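Local atomic coordinates of dihydrodipicolinate reductase N-terminus domain-containing protein (Mycobacterium smegmatis, PDB entry 6IAQ), a protein that binds NADP and acts as a native amine dehydrogenase, catalysing the asymmetric reductive amination of ketones to amines. Residues A188-D191 against E192-G196. Sequence-based numbering, arbitrary orientation.
Sequences AEFD and EWVRG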
loop_
_atom_site.group_PDB
_atom_site.type_symbol
_atom_site.label_atom_id
_atom_site.label_comp_id
_atom_site.label_asym_id
_atom_site.label_seq_id
_atom_site.Cartn_x
_atom_site.Cartn_y
_atom_site.Cartn_z
ATOM N N ALA A 188 -32.855 24.427 -0.947
ATOM C CA ALA A 188 -32.649 25.872 -0.667
ATOM C C ALA A 188 -31.758 26.038 0.578
ATOM O O ALA A 188 -30.787 26.848 0.519
ATOM C CB ALA A 188 -33.980 26.575 -0.521
ATOM N N GLU A 189 -32.019 25.271 1.638
ATOM C CA GLU A 189 -31.153 25.278 2.856
ATOM C C GLU A 189 -29.720 24.877 2.456
ATOM O O GLU A 189 -28.730 25.532 2.892
ATOM C CB GLU A 189 -31.709 24.338 3.921
ATOM C CG GLU A 189 -32.932 24.889 4.637
ATOM C CD GLU A 189 -33.685 23.890 5.507
ATOM O OE1 GLU A 189 -33.555 22.676 5.300
ATOM O OE2 GLU A 189 -34.440 24.320 6.369
ATOM N N PHE A 190 -29.597 23.853 1.608
ATOM C CA PHE A 190 -28.277 23.322 1.174
ATOM C C PHE A 190 -27.533 24.414 0.408
ATOM O O PHE A 190 -26.326 24.614 0.638
ATOM C CB PHE A 190 -28.408 22.050 0.314
ATOM C CG PHE A 190 -27.062 21.475 -0.060
ATOM C CD1 PHE A 190 -26.362 21.951 -1.155
ATOM C CD2 PHE A 190 -26.459 20.505 0.729
ATOM C CE1 PHE A 190 -25.116 21.435 -1.476
ATOM C CE2 PHE A 190 -25.194 20.021 0.427
ATOM C CZ PHE A 190 -24.518 20.485 -0.673
ATOM N N ASP A 191 -28.219 25.088 -0.518
ATOM C CA ASP A 191 -27.553 26.085 -1.395
ATOM C C ASP A 191 -27.051 27.258 -0.538
ATOM O O ASP A 191 -25.965 27.792 -0.858
ATOM C CB ASP A 191 -28.476 26.556 -2.518
ATOM C CG ASP A 191 -27.762 27.376 -3.579
ATOM O OD1 ASP A 191 -26.741 26.902 -4.120
ATOM O OD2 ASP A 191 -28.207 28.514 -3.820
ATOM N N GLU A 192 -27.795 27.669 0.492
ATOM C CA GLU A 192 -27.357 28.775 1.394
ATOM C C GLU A 192 -26.121 28.291 2.166
ATOM O O GLU A 192 -25.116 29.014 2.224
ATOM C CB GLU A 192 -28.489 29.209 2.317
ATOM C CG GLU A 192 -28.189 30.498 3.061
ATOM C CD GLU A 192 -29.224 30.831 4.122
ATOM O OE1 GLU A 192 -30.375 30.327 4.020
ATOM O OE2 GLU A 192 -28.877 31.572 5.064
ATOM N N TRP A 193 -26.176 27.080 2.705
ATOM C CA TRP A 193 -25.056 26.497 3.489
ATOM C C TRP A 193 -23.787 26.384 2.638
ATOM O O TRP A 193 -22.704 26.836 3.092
ATOM C CB TRP A 193 -25.466 25.144 4.062
ATOM C CG TRP A 193 -24.323 24.430 4.701
ATOM C CD1 TRP A 193 -23.811 24.643 5.947
ATOM C CD2 TRP A 193 -23.542 23.374 4.105
ATOM N NE1 TRP A 193 -22.761 23.788 6.172
ATOM C CE2 TRP A 193 -22.588 22.987 5.069
ATOM C CE3 TRP A 193 -23.571 22.714 2.873
ATOM C CZ2 TRP A 193 -21.660 21.979 4.820
ATOM C CZ3 TRP A 193 -22.659 21.711 2.633
ATOM C CH2 TRP A 193 -21.721 21.354 3.592
ATOM N N VAL A 194 -23.879 25.785 1.448
ATOM C CA VAL A 194 -22.669 25.392 0.666
ATOM C C VAL A 194 -21.968 26.651 0.149
ATOM O O VAL A 194 -20.734 26.588 -0.034
ATOM C CB VAL A 194 -23.002 24.384 -0.457
ATOM C CG1 VAL A 194 -23.707 25.034 -1.638
ATOM C CG2 VAL A 194 -21.743 23.621 -0.887
ATOM N N ARG A 195 -22.707 27.751 -0.018
ATOM C CA ARG A 195 -22.185 29.050 -0.524
ATOM C C ARG A 195 -21.633 29.906 0.630
ATOM O O ARG A 195 -20.941 30.892 0.356
ATOM C CB ARG A 195 -23.308 29.810 -1.236
ATOM C CG ARG A 195 -23.716 29.213 -2.574
ATOM C CD ARG A 195 -24.317 30.282 -3.488
ATOM N NE ARG A 195 -25.291 29.753 -4.435
ATOM C CZ ARG A 195 -25.008 28.983 -5.482
ATOM N NH1 ARG A 195 -23.761 28.638 -5.767
ATOM N NH2 ARG A 195 -25.987 28.564 -6.263
ATOM N N GLY A 196 -21.949 29.547 1.872
ATOM C CA GLY A 196 -21.543 30.235 3.109
ATOM C C GLY A 196 -20.050 30.492 3.174
ATOM O O GLY A 196 -19.249 29.664 2.686
#
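Phe-190 meets Trp-193 and Val-194, and Asp-191 meets Arg-195, in a local contact along nearly the whole of the short surface helix 187-195, which lies against the mixed sheet of the C-terminal domain. Two sides of one helix are at work, an apolar one toward the sheet and a charged one.

On the apolar side Trp-193 and Val-194, three and four residues on, both approach the Phe-190 ring from the same side of its plane. Trp-193 puts CE3 over the face, offset toward the rim, and CE2 of Phe-190 lies 3.8 Å from CZ3 of Trp-193; the planes are inclined at 57°, so the pair is neither stacked nor T-shaped. Val-194 comes in obliquely, its CB 3.8 Å from CE1 of Phe-190. With CG anti to the backbone N (chi1 -177°), the phenyl group swings forward along the helix to meet them. Thr-226 and Pro-228 of strand 219-230 and Val-249 and Phe-252 of strand 249-260 also touch this buried ring, and Val-194 reaches Thr-226 too. The Trp-193 side chain, which touches Gln-182 and Arg-199, is about 12 Å from the bound NADP.

Across the charged side, OD1 of Asp-191 sits over a face of the Arg-195 guanidinium, 2.8 Å from NH2. The carboxylate and guanidinium planes are almost perpendicular, at 89°, which rules out a flat two-pronged pairing; NE adds a weak bond to OD2 at 3.2 Å.

Val-194 N reaches Phe-190 O at 2.8 Å; only the last i to i+4 bond is weak, Arg-195 N to Asp-191 O at 3.4 Å. Phe-190, with Val-194 beside it, thus packs the helix on the sheet, while the salt bridge spans that weak last bond, poor in geometry and, as Arg-195 is exposed and touches a crystal neighbour, probably weakened by solvent.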